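Local coordinates for protein polygalacturonase (Pectobacterium carotovorum subsp. carotovorum, PDB 1BHE) that hydrolyses the alpha-1,4 linkages of polygalacturonic acid inside plant cell walls, macerating and soft-rotting plant tissue, at residues D2-S7 and N211-Y216; I240-N245 and V265-L270. One frame throughout, in Å; residues are numbered along the deposited sequence.

Contact 1. Residues D2-S7 and N211-Y216; sequences DSRTVS and NITIAY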
loop_
_atom_site.group_PDB
_atom_site.type_symbol
_atom_site.label_atom_id
_atom_site.label_comp_id
_atom_site.label_asym_id
_atom_site.label_seq_id
_atom_site.Cartn_x
_atom_site.Cartn_y
_atom_site.Cartn_z
ATOM N N ASP A 2 15.516 0.602 -6.505
ATOM C CA ASP A 2 15.864 1.534 -5.423
ATOM C C ASP A 2 17.315 1.952 -5.625
ATOM O O ASP A 2 18.120 1.085 -5.987
ATOM C CB ASP A 2 15.658 0.778 -4.116
ATOM C CG ASP A 2 15.746 1.555 -2.828
ATOM O OD1 ASP A 2 16.406 2.610 -2.783
ATOM O OD2 ASP A 2 15.157 1.086 -1.822
ATOM N N SER A 3 17.662 3.220 -5.426
ATOM C CA SER A 3 19.035 3.653 -5.684
ATOM C C SER A 3 19.947 3.376 -4.494
ATOM O O SER A 3 21.175 3.443 -4.603
ATOM C CB SER A 3 19.102 5.127 -6.071
ATOM O OG SER A 3 18.903 5.982 -4.960
ATOM N N ARG A 4 19.347 3.060 -3.356
ATOM C CA ARG A 4 20.095 2.774 -2.147
ATOM C C ARG A 4 20.561 1.320 -2.096
ATOM O O ARG A 4 19.953 0.457 -2.725
ATOM C CB ARG A 4 19.210 2.985 -0.906
ATOM C CG ARG A 4 18.586 4.367 -0.775
ATOM C CD ARG A 4 17.593 4.372 0.384
ATOM N NE ARG A 4 16.550 3.366 0.175
ATOM C CZ ARG A 4 15.778 2.874 1.139
ATOM N NH1 ARG A 4 15.905 3.289 2.389
ATOM N NH2 ARG A 4 14.862 1.962 0.852
ATOM N N THR A 5 21.571 1.068 -1.267
ATOM C CA THR A 5 21.943 -0.315 -0.979
ATOM C C THR A 5 21.041 -0.730 0.183
ATOM O O THR A 5 20.937 -0.003 1.170
ATOM C CB THR A 5 23.410 -0.512 -0.594
ATOM O OG1 THR A 5 23.815 0.484 0.350
ATOM C CG2 THR A 5 24.273 -0.391 -1.837
ATOM N N VAL A 6 20.258 -1.782 -0.010
ATOM C CA VAL A 6 19.295 -2.213 0.994
ATOM C C VAL A 6 19.548 -3.662 1.408
ATOM O O VAL A 6 19.456 -4.558 0.570
ATOM C CB VAL A 6 17.841 -2.088 0.494
ATOM C CG1 VAL A 6 16.865 -2.551 1.572
ATOM C CG2 VAL A 6 17.510 -0.655 0.086
ATOM N N SER A 7 19.814 -3.862 2.689
ATOM C CA SER A 7 20.018 -5.222 3.203
ATOM C C SER A 7 19.006 -5.455 4.319
ATOM O O SER A 7 18.312 -4.498 4.683
ATOM C CB SER A 7 21.458 -5.447 3.648
ATOM O OG SER A 7 21.830 -4.551 4.674
ATOM N N ASN A 211 13.127 6.053 -3.789
ATOM C CA ASN A 211 13.939 5.035 -3.142
ATOM C C ASN A 211 13.155 4.129 -2.207
ATOM O O ASN A 211 13.214 4.193 -0.984
ATOM C CB ASN A 211 15.131 5.711 -2.440
ATOM C CG ASN A 211 15.990 6.455 -3.459
ATOM O OD1 ASN A 211 16.312 5.912 -4.519
ATOM N ND2 ASN A 211 16.350 7.696 -3.156
ATOM N N ILE A 212 12.415 3.211 -2.824
ATOM C CA ILE A 212 11.548 2.259 -2.163
ATOM C C ILE A 212 11.923 0.801 -2.424
ATOM O O ILE A 212 12.108 0.414 -3.580
ATOM C CB ILE A 212 10.097 2.398 -2.695
ATOM C CG1 ILE A 212 9.615 3.845 -2.728
ATOM C CG2 ILE A 212 9.150 1.512 -1.891
ATOM C CD1 ILE A 212 9.612 4.569 -1.406
ATOM N N THR A 213 11.929 -0.010 -1.372
ATOM C CA THR A 213 12.150 -1.442 -1.525
ATOM C C THR A 213 11.037 -2.209 -0.810
ATOM O O THR A 213 10.791 -1.973 0.370
ATOM C CB THR A 213 13.497 -1.923 -0.964
ATOM O OG1 THR A 213 14.552 -1.451 -1.811
ATOM C CG2 THR A 213 13.591 -3.444 -0.905
ATOM N N ILE A 214 10.376 -3.105 -1.533
ATOM C CA ILE A 214 9.384 -3.998 -0.919
ATOM C C ILE A 214 9.898 -5.418 -1.209
ATOM O O ILE A 214 9.972 -5.791 -2.382
ATOM C CB ILE A 214 7.957 -3.789 -1.419
ATOM C CG1 ILE A 214 7.446 -2.376 -1.108
ATOM C CG2 ILE A 214 7.033 -4.834 -0.789
ATOM C CD1 ILE A 214 6.135 -2.000 -1.764
ATOM N N ALA A 215 10.348 -6.139 -0.185
ATOM C CA ALA A 215 10.941 -7.455 -0.415
ATOM C C ALA A 215 10.574 -8.505 0.615
ATOM O O ALA A 215 10.254 -8.228 1.770
ATOM C CB ALA A 215 12.469 -7.317 -0.441
ATOM N N TYR A 216 10.545 -9.767 0.171
ATOM C CA TYR A 216 10.239 -10.906 1.028
ATOM C C TYR A 216 8.963 -10.716 1.831
ATOM O O TYR A 216 8.884 -11.094 3.003
ATOM C CB TYR A 216 11.439 -11.174 1.950
ATOM C CG TYR A 216 12.669 -11.581 1.160
ATOM C CD1 TYR A 216 12.770 -12.848 0.609
ATOM C CD2 TYR A 216 13.709 -10.682 0.953
ATOM C CE1 TYR A 216 13.890 -13.216 -0.130
ATOM C CE2 TYR A 216 14.822 -11.036 0.214
ATOM C CZ TYR A 216 14.910 -12.308 -0.314
ATOM O OH TYR A 216 16.020 -12.660 -1.048
#
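Thr213 gives its hydroxyl proton to the carboxylate of Asp2, with OG1 2.6 Å from OD2 on the anti side of that oxygen. The syn sides of both oxygens belong to Arg4, whose NE lies 3.1 Å from Asp2 OD1 and whose NH2 lies 2.8 Å from Asp2 OD2, a side-on salt bridge almost in the guanidinium plane. Asp2 OD1 also takes the backbone N of Arg4, making an Asx turn; each oxygen accepts from two donors, which would favour the ionised form. With chi3 at -58° the arginine bends back, one guanidinium face lying over the backbone O of Asn211. A carbonyl oxygen can accept several donors: Asn211 OD1 receives Ser3 N at 3.1 Å and Ser3 OG at 2.6 Å from the same face of its plane, while ND2 donates to Asp183. Asp2, Asn211 and Thr213 are the tight, buried part, to which Ser3 bonds from the solvent-facing rim; on the loose side Val6 merely brings CG2 within 3.6 Å of Thr213 OG1. The N-terminal loop thus fastens onto strand 210-215, one of those stacked along the right-handed parallel beta-helix characteristic of family 28 glycosyl hydrolases.

Contact 2. Residues I240-N245 and V265-L270; sequences ISILHN and VTVDDL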
loop_
_atom_site.group_PDB
_atom_site.type_symbol
_atom_site.label_atom_id
_atom_site.label_comp_id
_atom_site.label_asym_id
_atom_site.label_seq_id
_atom_site.Cartn_x
_atom_site.Cartn_y
_atom_site.Cartn_z
ATOM N N ILE A 240 12.349 2.265 -7.517
ATOM C CA ILE A 240 11.588 1.319 -6.701
ATOM C C ILE A 240 11.967 -0.121 -7.016
ATOM O O ILE A 240 12.135 -0.490 -8.180
ATOM C CB ILE A 240 10.064 1.483 -6.907
ATOM C CG1 ILE A 240 9.592 2.873 -6.477
ATOM C CG2 ILE A 240 9.269 0.418 -6.153
ATOM C CD1 ILE A 240 8.149 3.192 -6.774
ATOM N N SER A 241 12.161 -0.921 -5.980
ATOM C CA SER A 241 12.484 -2.331 -6.114
ATOM C C SER A 241 11.405 -3.177 -5.433
ATOM O O SER A 241 11.163 -3.006 -4.241
ATOM C CB SER A 241 13.829 -2.688 -5.493
ATOM O OG SER A 241 14.906 -2.103 -6.192
ATOM N N ILE A 242 10.746 -4.041 -6.182
ATOM C CA ILE A 242 9.724 -4.952 -5.674
ATOM C C ILE A 242 10.268 -6.367 -5.912
ATOM O O ILE A 242 10.176 -6.897 -7.016
ATOM C CB ILE A 242 8.383 -4.787 -6.397
ATOM C CG1 ILE A 242 7.895 -3.338 -6.396
ATOM C CG2 ILE A 242 7.315 -5.707 -5.808
ATOM C CD1 ILE A 242 7.656 -2.725 -5.036
ATOM N N LEU A 243 10.936 -6.932 -4.912
ATOM C CA LEU A 243 11.628 -8.197 -5.048
ATOM C C LEU A 243 11.245 -9.317 -4.098
ATOM O O LEU A 243 11.252 -9.173 -2.876
ATOM C CB LEU A 243 13.137 -7.924 -4.823
ATOM C CG LEU A 243 13.771 -6.746 -5.566
ATOM C CD1 LEU A 243 15.116 -6.359 -4.964
ATOM C CD2 LEU A 243 13.923 -7.056 -7.050
ATOM N N HIS A 244 11.153 -10.540 -4.643
ATOM C CA HIS A 244 10.939 -11.755 -3.870
ATOM C C HIS A 244 9.682 -11.685 -3.010
ATOM O O HIS A 244 9.725 -11.802 -1.784
ATOM C CB HIS A 244 12.161 -12.069 -2.992
ATOM C CG HIS A 244 13.472 -11.933 -3.714
ATOM N ND1 HIS A 244 13.781 -12.684 -4.830
ATOM C CD2 HIS A 244 14.509 -11.085 -3.514
ATOM C CE1 HIS A 244 14.982 -12.324 -5.262
ATOM N NE2 HIS A 244 15.443 -11.356 -4.488
ATOM N N ASN A 245 8.539 -11.468 -3.657
ATOM C CA ASN A 245 7.274 -11.342 -2.948
ATOM C C ASN A 245 6.212 -12.340 -3.394
ATOM O O ASN A 245 6.281 -12.938 -4.466
ATOM C CB ASN A 245 6.714 -9.923 -3.154
ATOM C CG ASN A 245 7.601 -8.850 -2.546
ATOM O OD1 ASN A 245 7.755 -8.772 -1.329
ATOM N ND2 ASN A 245 8.179 -8.035 -3.424
ATOM N N VAL A 265 11.158 1.656 -12.100
ATOM C CA VAL A 265 10.490 0.667 -11.264
ATOM C C VAL A 265 10.916 -0.735 -11.688
ATOM O O VAL A 265 10.740 -1.105 -12.853
ATOM C CB VAL A 265 8.962 0.798 -11.368
ATOM C CG1 VAL A 265 8.263 -0.218 -10.474
ATOM C CG2 VAL A 265 8.518 2.208 -11.002
ATOM N N THR A 266 11.489 -1.485 -10.761
ATOM C CA THR A 266 11.983 -2.825 -11.013
ATOM C C THR A 266 11.225 -3.871 -10.196
ATOM O O THR A 266 11.274 -3.872 -8.965
ATOM C CB THR A 266 13.488 -2.930 -10.676
ATOM O OG1 THR A 266 14.241 -1.998 -11.464
ATOM C CG2 THR A 266 14.030 -4.327 -10.926
ATOM N N VAL A 267 10.515 -4.759 -10.888
ATOM C CA VAL A 267 9.771 -5.837 -10.266
ATOM C C VAL A 267 10.399 -7.175 -10.668
ATOM O O VAL A 267 10.427 -7.472 -11.865
ATOM C CB VAL A 267 8.286 -5.861 -10.676
ATOM C CG1 VAL A 267 7.549 -6.983 -9.949
ATOM C CG2 VAL A 267 7.594 -4.535 -10.413
ATOM N N ASP A 268 10.861 -7.963 -9.712
ATOM C CA ASP A 268 11.472 -9.254 -9.997
ATOM C C ASP A 268 11.103 -10.293 -8.943
ATOM O O ASP A 268 11.079 -10.009 -7.743
ATOM C CB ASP A 268 13.001 -9.148 -10.088
ATOM C CG ASP A 268 13.642 -10.477 -10.459
ATOM O OD1 ASP A 268 13.349 -11.005 -11.552
ATOM O OD2 ASP A 268 14.437 -11.015 -9.662
ATOM N N ASP A 269 10.844 -11.514 -9.393
ATOM C CA ASP A 269 10.505 -12.628 -8.530
ATOM C C ASP A 269 9.239 -12.311 -7.728
ATOM O O ASP A 269 9.286 -11.981 -6.542
ATOM C CB ASP A 269 11.658 -13.000 -7.597
ATOM C CG ASP A 269 11.384 -14.276 -6.822
ATOM O OD1 ASP A 269 10.419 -14.997 -7.174
ATOM O OD2 ASP A 269 12.121 -14.573 -5.860
ATOM N N LEU A 270 8.110 -12.416 -8.415
ATOM C CA LEU A 270 6.811 -12.143 -7.825
ATOM C C LEU A 270 5.840 -13.290 -8.095
ATOM O O LEU A 270 5.538 -13.590 -9.253
ATOM C CB LEU A 270 6.222 -10.837 -8.367
ATOM C CG LEU A 270 4.796 -10.495 -7.914
ATOM C CD1 LEU A 270 4.701 -10.394 -6.401
ATOM C CD2 LEU A 270 4.321 -9.205 -8.571
HETATM O O HOH W 1 8.587 -9.165 -6.247
#
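Ile242 O accepts from Asp268 N at 3.0 Å and lies 2.9 Å from a water held between the two strands where both turn a corner. That water is also 2.9 Å from the backbone O of Asp269 and 3.1 Å from Asn245 ND2, which donates to it. An asparagine suits this inward-facing place because its amide also binds the backbone beyond, with ND2 reaching Ile214 O and OD1 accepting from Ser217 N. Outside the corner, His244 ND1 donates to Asp269 OD2 over 2.7 Å in a nearly straight bond of 176°. The carboxylate oxygen sits at the ring edge and uses its anti lone pair, while ring and carboxylate planes stand 76° apart. Asp269 CG is anti to the backbone N (chi1 -172°), which carries the acid across to the histidine. Both corner residues have positive phi, yet the register continues, with Asn245 N bonded to Asp269 O at 3.0 Å. Before the corner the strands run nearly parallel, their ladder alternating from Thr266 N to Ile240 O at 2.8 Å, then from Ile242 N to Thr266 O. Branched Ile240, Ile242, Val265 and Val267 favour extended backbone and point to one face, where Ile242 CB meets Val267 CG2 at 4.1 Å; on the other Leu243 CD2 rests on Asp268 CB. Strand 237-243 is flanked by 210-215, and strand 258-273 by 290-302, where Ser297 binds Asp268. Inside, Ile228 of strand 226-230 packs on Ile240 and Val265, and Met253 of strand 253-256 on Ile242 and Leu270.

How the contacts relate
Contacts 1 and 2 lie side by side on the same face of the beta-helix, their centres about 9 Å apart, because strands 210-215 and 237-243 are neighbours. The backbone joins them through Ile212 O and Ser241 N, 2.7 Å apart. The N-terminal loop spans both: Asp2 N lies 2.8 Å from Ser241 OG, and Ser1 N bonds to Thr266 OG1 one strand further on. At the corner the aromatic rings of Tyr216 and His244 stack, so residues from successive coils are aligned outside as well as within. Both contacts lie away from the inferred active-site residues, Asp223 and His251, and belong to the scaffold.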